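Local coordinates for MucR Phosphodiesterase (Pseudomonas aeruginosa, PDB 5M1T), which belongs to the EAL-domain family of phosphodiesterases and binds magnesium ions and the ligand C2E, at residues L86-G91 and N124-Q129; L128-A133 and L170-Q175; I154-E159 and E205-R210. All blocks are in the same frame, centred on the assembly; numbering follows the deposited sequence.

Contact 3 lies in the buried interior, where segments 154-159 and 205-210 face each other across one intervening strand and meet through charged groups beside a magnesium ion. Contacts 1 and 2 lie farther out and share helix 127-131. Contact 1, at the surface, grips the start of this helix with a carboxylate, whereas contact 2 is buried and apolar, joining the helix to helix 166-178. Contacts 1 and 3 converge on the same magnesium ion and on C2E, through Asn124 and Glu156 at the metal and Gln129 and Arg210 at the ligand. Contact 2 touches contact 3 through the ring of Phe130.

Contact 1 of 3, residues L86-G91 and N124-Q129. With MG (magnesium ion), chain D; C2E (9,9'-[(2R,3R,3aS,5S,7aR,9R,10R,10aS,12S,14aR)-3,5,10,12-tetrahydroxy-5,12-dioxidooctahydro-2H,7H-difuro[3,2-d:3',2'-j][1,3,7,9,2,8]tetraoxadiphosphacyclododecine-2,9-diyl]bis(2-amino-1,9-dihydro-6H-purin-6-one)), chain C.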
loop_
_atom_site.group_PDB
_atom_site.type_symbol
_atom_site.label_atom_id
_atom_site.label_comp_id
_atom_site.label_asym_id
_atom_site.label_seq_id
_atom_site.Cartn_x
_atom_site.Cartn_y
_atom_site.Cartn_z
ATOM N N LEU A 86 -14.776 -9.454 -2.869
ATOM C CA LEU A 86 -15.639 -8.662 -2.000
ATOM C C LEU A 86 -14.869 -8.148 -0.785
ATOM O O LEU A 86 -15.033 -7.003 -0.364
ATOM C CB LEU A 86 -16.829 -9.500 -1.541
ATOM C CG LEU A 86 -17.821 -8.833 -0.593
ATOM C CD1 LEU A 86 -18.459 -7.636 -1.312
ATOM C CD2 LEU A 86 -18.904 -9.799 -0.078
ATOM N N ALA A 87 -14.018 -8.996 -0.218
ATOM C CA ALA A 87 -13.198 -8.573 0.903
ATOM C C ALA A 87 -12.229 -7.467 0.514
ATOM O O ALA A 87 -12.020 -6.519 1.295
ATOM C CB ALA A 87 -12.454 -9.752 1.512
ATOM N N GLU A 88 -11.656 -7.562 -0.692
ATOM C CA GLU A 88 -10.716 -6.536 -1.191
ATOM C C GLU A 88 -11.439 -5.206 -1.375
ATOM O O GLU A 88 -11.006 -4.185 -0.828
ATOM C CB GLU A 88 -10.050 -6.971 -2.503
ATOM C CG GLU A 88 -8.974 -6.029 -3.040
ATOM C CD GLU A 88 -7.574 -6.261 -2.452
ATOM O OE1 GLU A 88 -7.473 -6.808 -1.294
ATOM O OE2 GLU A 88 -6.576 -5.860 -3.138
ATOM N N LYS A 89 -12.542 -5.231 -2.127
ATOM C CA LYS A 89 -13.356 -4.035 -2.415
ATOM C C LYS A 89 -13.912 -3.314 -1.165
ATOM O O LYS A 89 -14.006 -2.089 -1.127
ATOM C CB LYS A 89 -14.506 -4.426 -3.361
ATOM C CG LYS A 89 -15.527 -3.326 -3.609
ATOM C CD LYS A 89 -16.511 -3.665 -4.741
ATOM C CE LYS A 89 -17.595 -4.671 -4.316
ATOM N NZ LYS A 89 -18.286 -5.371 -5.455
ATOM N N THR A 90 -14.288 -4.082 -0.153
ATOM C CA THR A 90 -14.881 -3.537 1.075
ATOM C C THR A 90 -13.859 -3.152 2.122
ATOM O O THR A 90 -14.158 -2.386 3.018
ATOM C CB THR A 90 -15.821 -4.551 1.739
ATOM O OG1 THR A 90 -15.133 -5.817 1.898
ATOM C CG2 THR A 90 -17.096 -4.721 0.879
ATOM N N GLY A 91 -12.650 -3.695 2.019
ATOM C CA GLY A 91 -11.636 -3.459 3.034
ATOM C C GLY A 91 -11.713 -4.444 4.183
ATOM O O GLY A 91 -10.891 -4.387 5.091
ATOM N N ASN A 124 -0.373 -15.315 1.820
ATOM C CA ASN A 124 -0.645 -14.484 0.660
ATOM C C ASN A 124 -0.990 -13.059 1.018
ATOM O O ASN A 124 -1.713 -12.825 1.998
ATOM C CB ASN A 124 -1.784 -15.091 -0.135
ATOM C CG ASN A 124 -1.371 -16.383 -0.818
ATOM O OD1 ASN A 124 -0.603 -16.361 -1.776
ATOM N ND2 ASN A 124 -1.834 -17.501 -0.312
ATOM N N LEU A 125 -0.505 -12.105 0.198
ATOM C CA LEU A 125 -0.897 -10.690 0.321
ATOM C C LEU A 125 -1.580 -10.185 -0.955
ATOM O O LEU A 125 -1.028 -10.248 -2.038
ATOM C CB LEU A 125 0.319 -9.820 0.623
ATOM C CG LEU A 125 1.139 -10.158 1.889
ATOM C CD1 LEU A 125 2.351 -9.268 2.024
ATOM C CD2 LEU A 125 0.287 -9.987 3.116
ATOM N N SER A 126 -2.803 -9.687 -0.800
ATOM C CA SER A 126 -3.529 -9.021 -1.876
ATOM C C SER A 126 -2.840 -7.695 -2.186
ATOM O O SER A 126 -1.947 -7.262 -1.453
ATOM C CB SER A 126 -4.960 -8.738 -1.465
ATOM O OG SER A 126 -4.963 -7.647 -0.564
ATOM N N ALA A 127 -3.279 -7.057 -3.266
ATOM C CA ALA A 127 -2.752 -5.762 -3.655
ATOM C C ALA A 127 -2.991 -4.693 -2.569
ATOM O O ALA A 127 -2.137 -3.852 -2.309
ATOM C CB ALA A 127 -3.375 -5.343 -4.983
ATOM N N LEU A 128 -4.141 -4.728 -1.922
ATOM C CA LEU A 128 -4.449 -3.743 -0.890
ATOM C C LEU A 128 -3.590 -3.997 0.369
ATOM O O LEU A 128 -3.068 -3.072 0.973
ATOM C CB LEU A 128 -5.949 -3.772 -0.555
ATOM C CG LEU A 128 -6.520 -2.656 0.334
ATOM C CD1 LEU A 128 -8.023 -2.628 0.191
ATOM C CD2 LEU A 128 -6.241 -2.829 1.810
ATOM N N GLN A 129 -3.421 -5.255 0.753
ATOM C CA GLN A 129 -2.585 -5.572 1.908
ATOM C C GLN A 129 -1.142 -5.165 1.638
ATOM O O GLN A 129 -0.452 -4.677 2.525
ATOM C CB GLN A 129 -2.635 -7.068 2.208
ATOM C CG GLN A 129 -3.992 -7.578 2.628
ATOM C CD GLN A 129 -4.025 -9.092 2.663
ATOM O OE1 GLN A 129 -3.910 -9.763 1.627
ATOM N NE2 GLN A 129 -4.191 -9.653 3.874
HETATM MG MG MG D . 0.023 -18.006 -3.162
HETATM P P1 C2E C . -2.759 -18.937 -4.859
HETATM O O2P C2E C . -1.881 -18.053 -4.018
HETATM O O1P C2E C . -2.255 -19.198 -6.264
HETATM O "O5'" C2E C . -2.927 -20.315 -4.074
HETATM C "C5'" C2E C . -2.857 -21.550 -4.753
HETATM C "C4'" C2E C . -4.230 -22.013 -5.184
HETATM O "O4'" C2E C . -4.071 -23.166 -6.032
HETATM C "C3'" C2E C . -5.089 -22.461 -4.014
HETATM O "O3'" C2E C . -6.456 -22.187 -4.319
HETATM C "C2'" C2E C . -4.889 -23.960 -3.965
HETATM O "O2'" C2E C . -5.981 -24.656 -3.363
HETATM C "C1'" C2E C . -4.801 -24.251 -5.456
HETATM N N9 C2E C . -4.114 -25.501 -5.780
HETATM C C8 C2E C . -2.996 -25.982 -5.213
HETATM N N7 C2E C . -2.657 -27.159 -5.784
HETATM C C5 C2E C . -3.561 -27.425 -6.736
HETATM C C6 C2E C . -3.785 -28.500 -7.709
HETATM O O6 C2E C . -2.989 -29.463 -7.771
HETATM N N1 C2E C . -4.855 -28.391 -8.513
HETATM C C2 C2E C . -5.712 -27.347 -8.446
HETATM N N2 C2E C . -6.777 -27.295 -9.279
HETATM N N3 C2E C . -5.557 -26.325 -7.585
HETATM C C4 C2E C . -4.522 -26.327 -6.724
HETATM P P11 C2E C . -7.411 -21.484 -3.234
HETATM O O21 C2E C . -7.126 -22.096 -1.872
HETATM O O11 C2E C . -8.832 -21.720 -3.623
HETATM O O5A C2E C . -7.029 -19.932 -3.212
HETATM C C5A C2E C . -7.173 -19.174 -4.417
HETATM C C4A C2E C . -6.468 -17.844 -4.269
HETATM O O4A C2E C . -6.992 -17.115 -3.164
HETATM C C3A C2E C . -5.007 -17.987 -3.932
HETATM O O3A C2E C . -4.211 -18.269 -5.069
HETATM C C2A C2E C . -4.681 -16.655 -3.310
HETATM O O2A C2E C . -4.475 -15.654 -4.297
HETATM C C1A C2E C . -5.956 -16.321 -2.576
HETATM N N91 C2E C . -5.806 -16.610 -1.120
HETATM C C81 C2E C . -5.968 -17.780 -0.468
HETATM N N71 C2E C . -5.772 -17.617 0.868
HETATM C C51 C2E C . -5.479 -16.319 1.060
HETATM C C61 C2E C . -5.153 -15.458 2.210
HETATM O O61 C2E C . -5.089 -15.940 3.361
HETATM N N11 C2E C . -4.915 -14.156 1.973
HETATM C C21 C2E C . -4.964 -13.636 0.727
HETATM N N21 C2E C . -4.717 -12.326 0.549
HETATM N N31 C2E C . -5.254 -14.359 -0.375
HETATM C C41 C2E C . -5.500 -15.675 -0.249
HETATM O O HOH W 1 0.360 -19.899 -4.157
#
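Glu88 points its carboxylate at the start of helix 127-131, one oxygen meeting the side chain of Ser126 and the other the backbone of Leu128. CG of Glu88 stands anti to the backbone N (chi1 -175°) and the chain then bends at chi2, which swings the acid off its own helix toward the neighbour. Ser126 OG donates to the syn lone pair of Glu88 OE1 at 2.7 Å. Leu128 N reaches Glu88 OE2 at 2.9 Å, also on the syn side but 28° out of the carboxylate plane. The side chains of Glu88 and Leu128 run past each other in opposite directions, so that Leu128 CB lies against the acid and Leu128 CD1 comes within 3.5 Å of Glu88 O. Ser126 is the N-cap and forms a capping box with Gln129: Gln129 N donates to Ser126 OG at 3.1 Å, and Ser126 N to Gln129 OE1 at 2.7 Å. Gln129 OE1 also accepts from C2E N21 at 2.9 Å. Before the cap, Asn124 OD1 binds magnesium at 2.2 Å, a site completed on the protein side by Glu65, Glu156 and Asp186. A negative group at a helix N-terminus is probably favoured by the helix dipole. By holding Ser126, itself a residue of the C2E pocket, Glu88 probably steadies the cap from behind, and with it Gln129 OE1.

Contact 2 of 3, residues L128-A133 and L170-Q175; sequences LQFAHA and LVILEQ
Phe130 and Ile172 make the larger part of an apolar contact between helices 127-131 and 166-178, with Leu173 adding a smaller share. With chi1 near 180° (-177°), Phe130 throws its ring across to the second helix. The aliphatic contacts come from two directions. Ile172 lies over one face of the ring: its CD1 is 4.1 Å above the plane, displaced toward the rim, and its other branch, CG2, approaches Phe130 CE1 at 3.7 Å. Leu173 comes to the ring edge, near its plane, with CD2 3.6 Å from Phe130 CE1, and its side chain crosses that of Phe130 at about a right angle. A second kind of contact is with the backbone, Ile172 CD1 lying 3.4 Å from Phe130 O. No hydrogen bond links the segments. Polar bonds occur at the margin instead: His132 ND1 caps Gly134 N, and Ala133 N donates to Asn237 OD1 of the second subunit. On the barrel side, the Phe130 ring packs on Val157 of strand 153-158. Ile172 continues onto Leu135 of helix 135-145 and Leu173 onto Leu201 and Pro202, placing the contact in the helical layer outside the strands, close to the subunit interface.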
loop_
_atom_site.group_PDB
_atom_site.type_symbol
_atom_site.label_atom_id
_atom_site.label_comp_id
_atom_site.label_asym_id
_atom_site.label_seq_id
_atom_site.Cartn_x
_atom_site.Cartn_y
_atom_site.Cartn_z
ATOM N N LEU A 128 -4.141 -4.728 -1.922
ATOM C CA LEU A 128 -4.449 -3.743 -0.890
ATOM C C LEU A 128 -3.590 -3.997 0.369
ATOM O O LEU A 128 -3.068 -3.072 0.973
ATOM C CB LEU A 128 -5.949 -3.772 -0.555
ATOM C CG LEU A 128 -6.520 -2.656 0.334
ATOM C CD1 LEU A 128 -8.023 -2.628 0.191
ATOM C CD2 LEU A 128 -6.241 -2.829 1.810
ATOM N N GLN A 129 -3.421 -5.255 0.753
ATOM C CA GLN A 129 -2.585 -5.572 1.908
ATOM C C GLN A 129 -1.142 -5.165 1.638
ATOM O O GLN A 129 -0.452 -4.677 2.525
ATOM C CB GLN A 129 -2.635 -7.068 2.208
ATOM C CG GLN A 129 -3.992 -7.578 2.628
ATOM C CD GLN A 129 -4.025 -9.092 2.663
ATOM O OE1 GLN A 129 -3.910 -9.763 1.627
ATOM N NE2 GLN A 129 -4.191 -9.653 3.874
ATOM N N PHE A 130 -0.668 -5.398 0.414
ATOM C CA PHE A 130 0.723 -5.097 0.073
ATOM C C PHE A 130 0.992 -3.587 0.149
ATOM O O PHE A 130 2.090 -3.163 0.541
ATOM C CB PHE A 130 1.073 -5.633 -1.306
ATOM C CG PHE A 130 2.515 -5.415 -1.689
ATOM C CD1 PHE A 130 3.519 -6.042 -0.987
ATOM C CD2 PHE A 130 2.861 -4.609 -2.756
ATOM C CE1 PHE A 130 4.843 -5.842 -1.302
ATOM C CE2 PHE A 130 4.194 -4.409 -3.093
ATOM C CZ PHE A 130 5.193 -5.030 -2.351
ATOM N N ALA A 131 -0.016 -2.783 -0.213
ATOM C CA ALA A 131 0.092 -1.329 -0.231
ATOM C C ALA A 131 -0.300 -0.678 1.099
ATOM O O ALA A 131 -0.110 0.534 1.262
ATOM C CB ALA A 131 -0.781 -0.756 -1.329
ATOM N N HIS A 132 -0.824 -1.455 2.051
ATOM C CA HIS A 132 -1.339 -0.887 3.295
ATOM C C HIS A 132 -0.211 -0.254 4.100
ATOM O O HIS A 132 0.815 -0.883 4.344
ATOM C CB HIS A 132 -2.017 -1.976 4.126
ATOM C CG HIS A 132 -2.979 -1.446 5.135
ATOM N ND1 HIS A 132 -2.583 -0.914 6.344
ATOM C CD2 HIS A 132 -4.328 -1.330 5.099
ATOM C CE1 HIS A 132 -3.648 -0.513 7.017
ATOM N NE2 HIS A 132 -4.721 -0.761 6.282
ATOM N N ALA A 133 -0.398 0.983 4.518
ATOM C CA ALA A 133 0.621 1.700 5.270
ATOM C C ALA A 133 1.189 0.927 6.464
ATOM O O ALA A 133 2.348 1.134 6.829
ATOM C CB ALA A 133 0.064 3.031 5.766
ATOM N N LEU A 170 9.711 -1.980 -4.022
ATOM C CA LEU A 170 11.100 -2.165 -3.598
ATOM C C LEU A 170 11.294 -1.663 -2.180
ATOM O O LEU A 170 11.907 -2.329 -1.359
ATOM C CB LEU A 170 12.053 -1.444 -4.571
ATOM C CG LEU A 170 13.499 -1.926 -4.671
ATOM C CD1 LEU A 170 13.618 -3.422 -4.931
ATOM C CD2 LEU A 170 14.218 -1.183 -5.799
ATOM N N VAL A 171 10.723 -0.512 -1.878
ATOM C CA VAL A 171 10.853 0.053 -0.540
ATOM C C VAL A 171 10.212 -0.899 0.461
ATOM O O VAL A 171 10.826 -1.252 1.465
ATOM C CB VAL A 171 10.227 1.465 -0.463
ATOM C CG1 VAL A 171 10.000 1.901 0.983
ATOM C CG2 VAL A 171 11.110 2.461 -1.218
ATOM N N ILE A 172 8.994 -1.349 0.159
ATOM C CA ILE A 172 8.278 -2.307 1.027
ATOM C C ILE A 172 9.012 -3.651 1.199
ATOM O O ILE A 172 9.226 -4.136 2.319
ATOM C CB ILE A 172 6.849 -2.581 0.545
ATOM C CG1 ILE A 172 5.983 -1.320 0.613
ATOM C CG2 ILE A 172 6.200 -3.643 1.411
ATOM C CD1 ILE A 172 4.825 -1.325 -0.389
ATOM N N LEU A 173 9.393 -4.262 0.094
ATOM C CA LEU A 173 10.009 -5.579 0.180
ATOM C C LEU A 173 11.415 -5.539 0.829
ATOM O O LEU A 173 11.769 -6.445 1.572
ATOM C CB LEU A 173 10.039 -6.254 -1.198
ATOM C CG LEU A 173 8.680 -6.617 -1.777
ATOM C CD1 LEU A 173 8.821 -7.143 -3.188
ATOM C CD2 LEU A 173 7.936 -7.633 -0.945
ATOM N N GLU A 174 12.194 -4.498 0.557
ATOM C CA GLU A 174 13.486 -4.336 1.214
ATOM C C GLU A 174 13.340 -4.300 2.744
ATOM O O GLU A 174 14.090 -4.967 3.448
ATOM C CB GLU A 174 14.231 -3.073 0.729
ATOM C CG GLU A 174 14.885 -3.165 -0.656
ATOM C CD GLU A 174 15.904 -4.306 -0.810
ATOM O OE1 GLU A 174 16.205 -5.011 0.194
ATOM O OE2 GLU A 174 16.404 -4.525 -1.958
ATOM N N GLN A 175 12.368 -3.548 3.257
ATOM C CA GLN A 175 12.124 -3.545 4.696
ATOM C C GLN A 175 11.841 -4.961 5.209
ATOM O O GLN A 175 12.491 -5.422 6.135
ATOM C CB GLN A 175 10.939 -2.662 5.067
ATOM C CG GLN A 175 11.194 -1.175 4.996
ATOM C CD GLN A 175 9.927 -0.403 5.266
ATOM O OE1 GLN A 175 9.188 -0.063 4.347
ATOM N NE2 GLN A 175 9.638 -0.173 6.533
#

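Contact 3 of 3, residues I154-E159 and E205-R210; sequences ILEVTE and ELKIDR. With MG (magnesium ion), chain D; C2E (9,9'-[(2R,3R,3aS,5S,7aR,9R,10R,10aS,12S,14aR)-3,5,10,12-tetrahydroxy-5,12-dioxidooctahydro-2H,7H-difuro[3,2-d:3',2'-j][1,3,7,9,2,8]tetraoxadiphosphacyclododecine-2,9-diyl]bis(2-amino-1,9-dihydro-6H-purin-6-one)), chain C.
Glu156 extends fully beyond CG, which stands anti to the carbonyl carbon (chi1 -60°), while Lys207 bends at chi3 (88°) and brings its ammonium to the acid. The two side chains cross at about a right angle, and Lys207 NZ forms a salt bridge with Glu156 OE2 at 2.7 Å, on the syn side but 26° out of the carboxylate plane. The other oxygen, Glu156 OE1, binds magnesium at 2.1 Å, so one carboxylate is shared between metal and lysine. Lys207 NZ also forms a salt bridge with Glu65, another ligand of this ion. In the TIM-barrel-like fold of EAL domains, strands 153-158 and 205-208 flank strand 182-188, and their side chains meet over it; the axes of 154-158 and 205-208 come within 9.1 Å. Two residues before Lys207, Glu205 OE2 stands 4.3 Å from Glu156 OE2. A water donates to both, at 2.5 Å to Glu156 OE2 and 2.6 Å to Glu205 OE2, which probably eases the closeness of like charges. Glu205 OE2 is also hydrogen-bonded to Ser184 OG, and Glu205 OE1 is in a salt bridge with Lys53. At the far end, C2E O4' sits over one face of the Arg210 guanidinium, toward its rim, and Arg210 NH1 comes to 3.2 Å from C2E O1P.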
loop_
_atom_site.group_PDB
_atom_site.type_symbol
_atom_site.label_atom_id
_atom_site.label_comp_id
_atom_site.label_asym_id
_atom_site.label_seq_id
_atom_site.Cartn_x
_atom_site.Cartn_y
_atom_site.Cartn_z
ATOM N N ILE A 154 7.073 -16.654 5.031
ATOM C CA ILE A 154 7.240 -16.280 3.635
ATOM C C ILE A 154 6.020 -15.464 3.268
ATOM O O ILE A 154 4.883 -15.834 3.624
ATOM C CB ILE A 154 7.337 -17.529 2.713
ATOM C CG1 ILE A 154 8.702 -18.187 2.851
ATOM C CG2 ILE A 154 7.066 -17.174 1.246
ATOM C CD1 ILE A 154 8.803 -19.572 2.214
ATOM N N LEU A 155 6.230 -14.335 2.600
ATOM C CA LEU A 155 5.133 -13.533 2.148
ATOM C C LEU A 155 5.090 -13.586 0.614
ATOM O O LEU A 155 6.119 -13.343 -0.068
ATOM C CB LEU A 155 5.270 -12.126 2.668
ATOM C CG LEU A 155 5.086 -11.992 4.183
ATOM C CD1 LEU A 155 5.506 -10.618 4.640
ATOM C CD2 LEU A 155 3.655 -12.245 4.652
ATOM N N GLU A 156 3.907 -13.936 0.088
ATOM C CA GLU A 156 3.688 -14.050 -1.353
ATOM C C GLU A 156 2.902 -12.848 -1.942
ATOM O O GLU A 156 1.772 -12.594 -1.557
ATOM C CB GLU A 156 2.941 -15.355 -1.661
ATOM C CG GLU A 156 3.667 -16.630 -1.218
ATOM C CD GLU A 156 3.028 -17.925 -1.725
ATOM O OE1 GLU A 156 2.028 -17.854 -2.495
ATOM O OE2 GLU A 156 3.543 -19.019 -1.344
ATOM N N VAL A 157 3.521 -12.135 -2.867
ATOM C CA VAL A 157 2.895 -11.038 -3.577
ATOM C C VAL A 157 2.907 -11.431 -5.054
ATOM O O VAL A 157 3.882 -12.039 -5.554
ATOM C CB VAL A 157 3.683 -9.723 -3.371
ATOM C CG1 VAL A 157 2.964 -8.550 -3.996
ATOM C CG2 VAL A 157 3.836 -9.431 -1.890
ATOM N N THR A 158 1.827 -11.158 -5.760
ATOM C CA THR A 158 1.757 -11.632 -7.140
ATOM C C THR A 158 2.696 -10.796 -8.018
ATOM O O THR A 158 3.075 -9.666 -7.663
ATOM C CB THR A 158 0.316 -11.601 -7.737
ATOM O OG1 THR A 158 -0.182 -10.247 -7.756
ATOM C CG2 THR A 158 -0.641 -12.560 -6.964
ATOM N N GLU A 159 3.062 -11.363 -9.161
ATOM C CA GLU A 159 3.805 -10.648 -10.181
ATOM C C GLU A 159 3.171 -9.274 -10.482
ATOM O O GLU A 159 3.853 -8.267 -10.513
ATOM C CB GLU A 159 3.881 -11.508 -11.457
ATOM C CG GLU A 159 4.930 -11.024 -12.463
ATOM C CD GLU A 159 4.939 -11.850 -13.733
ATOM O OE1 GLU A 159 4.092 -12.779 -13.823
ATOM O OE2 GLU A 159 5.780 -11.568 -14.636
ATOM N N GLU A 205 12.067 -16.505 -4.095
ATOM C CA GLU A 205 11.468 -17.539 -4.949
ATOM C C GLU A 205 10.421 -16.985 -5.921
ATOM O O GLU A 205 9.772 -15.976 -5.645
ATOM C CB GLU A 205 10.874 -18.672 -4.096
ATOM C CG GLU A 205 9.667 -18.285 -3.313
ATOM C CD GLU A 205 8.948 -19.437 -2.583
ATOM O OE1 GLU A 205 9.605 -20.383 -2.039
ATOM O OE2 GLU A 205 7.684 -19.353 -2.534
ATOM N N LEU A 206 10.312 -17.642 -7.075
ATOM C CA LEU A 206 9.188 -17.456 -7.948
ATOM C C LEU A 206 8.315 -18.690 -7.899
ATOM O O LEU A 206 8.830 -19.816 -7.835
ATOM C CB LEU A 206 9.629 -17.207 -9.373
ATOM C CG LEU A 206 10.726 -16.187 -9.638
ATOM C CD1 LEU A 206 10.988 -16.222 -11.124
ATOM C CD2 LEU A 206 10.338 -14.778 -9.187
ATOM N N LYS A 207 6.996 -18.461 -7.963
ATOM C CA LYS A 207 6.008 -19.556 -8.020
ATOM C C LYS A 207 5.311 -19.563 -9.380
ATOM O O LYS A 207 4.493 -18.690 -9.679
ATOM C CB LYS A 207 4.966 -19.446 -6.920
ATOM C CG LYS A 207 5.564 -19.224 -5.555
ATOM C CD LYS A 207 4.553 -19.416 -4.450
ATOM C CE LYS A 207 4.466 -20.862 -3.988
ATOM N NZ LYS A 207 3.224 -21.066 -3.133
ATOM N N ILE A 208 5.602 -20.583 -10.178
ATOM C CA ILE A 208 4.984 -20.683 -11.482
ATOM C C ILE A 208 3.470 -20.849 -11.347
ATOM O O ILE A 208 3.013 -21.721 -10.582
ATOM C CB ILE A 208 5.510 -21.879 -12.289
ATOM C CG1 ILE A 208 7.030 -21.811 -12.438
ATOM C CG2 ILE A 208 4.840 -21.871 -13.641
ATOM C CD1 ILE A 208 7.644 -23.138 -12.798
ATOM N N ASP A 209 2.697 -20.054 -12.095
ATOM C CA ASP A 209 1.245 -20.105 -11.921
ATOM C C ASP A 209 0.717 -21.460 -12.351
ATOM O O ASP A 209 1.164 -22.010 -13.376
ATOM C CB ASP A 209 0.526 -19.047 -12.715
ATOM C CG ASP A 209 -0.973 -19.046 -12.430
ATOM O OD1 ASP A 209 -1.369 -18.758 -11.285
ATOM O OD2 ASP A 209 -1.755 -19.392 -13.338
ATOM N N ARG A 210 -0.220 -21.990 -11.571
ATOM C CA ARG A 210 -0.786 -23.300 -11.830
ATOM C C ARG A 210 -1.395 -23.411 -13.202
ATOM O O ARG A 210 -1.463 -24.503 -13.734
ATOM C CB ARG A 210 -1.845 -23.671 -10.798
ATOM C CG ARG A 210 -3.081 -22.774 -10.762
ATOM C CD ARG A 210 -4.042 -23.311 -9.695
ATOM N NE ARG A 210 -5.179 -22.488 -9.282
ATOM C CZ ARG A 210 -5.120 -21.253 -8.750
ATOM N NH1 ARG A 210 -3.963 -20.557 -8.655
ATOM N NH2 ARG A 210 -6.262 -20.672 -8.340
HETATM MG MG MG D . 0.023 -18.006 -3.162
HETATM P P1 C2E C . -2.759 -18.937 -4.859
HETATM O O2P C2E C . -1.881 -18.053 -4.018
HETATM O O1P C2E C . -2.255 -19.198 -6.264
HETATM O "O5'" C2E C . -2.927 -20.315 -4.074
HETATM C "C5'" C2E C . -2.857 -21.550 -4.753
HETATM C "C4'" C2E C . -4.230 -22.013 -5.184
HETATM O "O4'" C2E C . -4.071 -23.166 -6.032
HETATM C "C3'" C2E C . -5.089 -22.461 -4.014
HETATM O "O3'" C2E C . -6.456 -22.187 -4.319
HETATM C "C2'" C2E C . -4.889 -23.960 -3.965
HETATM O "O2'" C2E C . -5.981 -24.656 -3.363
HETATM C "C1'" C2E C . -4.801 -24.251 -5.456
HETATM N N9 C2E C . -4.114 -25.501 -5.780
HETATM C C8 C2E C . -2.996 -25.982 -5.213
HETATM N N7 C2E C . -2.657 -27.159 -5.784
HETATM C C5 C2E C . -3.561 -27.425 -6.736
HETATM C C6 C2E C . -3.785 -28.500 -7.709
HETATM O O6 C2E C . -2.989 -29.463 -7.771
HETATM N N1 C2E C . -4.855 -28.391 -8.513
HETATM C C2 C2E C . -5.712 -27.347 -8.446
HETATM N N2 C2E C . -6.777 -27.295 -9.279
HETATM N N3 C2E C . -5.557 -26.325 -7.585
HETATM C C4 C2E C . -4.522 -26.327 -6.724
HETATM P P11 C2E C . -7.411 -21.484 -3.234
HETATM O O21 C2E C . -7.126 -22.096 -1.872
HETATM O O11 C2E C . -8.832 -21.720 -3.623
HETATM O O5A C2E C . -7.029 -19.932 -3.212
HETATM C C5A C2E C . -7.173 -19.174 -4.417
HETATM C C4A C2E C . -6.468 -17.844 -4.269
HETATM O O4A C2E C . -6.992 -17.115 -3.164
HETATM C C3A C2E C . -5.007 -17.987 -3.932
HETATM O O3A C2E C . -4.211 -18.269 -5.069
HETATM C C2A C2E C . -4.681 -16.655 -3.310
HETATM O O2A C2E C . -4.475 -15.654 -4.297
HETATM C C1A C2E C . -5.956 -16.321 -2.576
HETATM N N91 C2E C . -5.806 -16.610 -1.120
HETATM C C81 C2E C . -5.968 -17.780 -0.468
HETATM N N71 C2E C . -5.772 -17.617 0.868
HETATM C C51 C2E C . -5.479 -16.319 1.060
HETATM C C61 C2E C . -5.153 -15.458 2.210
HETATM O O61 C2E C . -5.089 -15.940 3.361
HETATM N N11 C2E C . -4.915 -14.156 1.973
HETATM C C21 C2E C . -4.964 -13.636 0.727
HETATM N N21 C2E C . -4.717 -12.326 0.549
HETATM N N31 C2E C . -5.254 -14.359 -0.375
HETATM C C41 C2E C . -5.500 -15.675 -0.249
HETATM O O HOH W 2 5.858 -19.947 -0.819
HETATM O O HOH W 1 0.360 -19.899 -4.157
#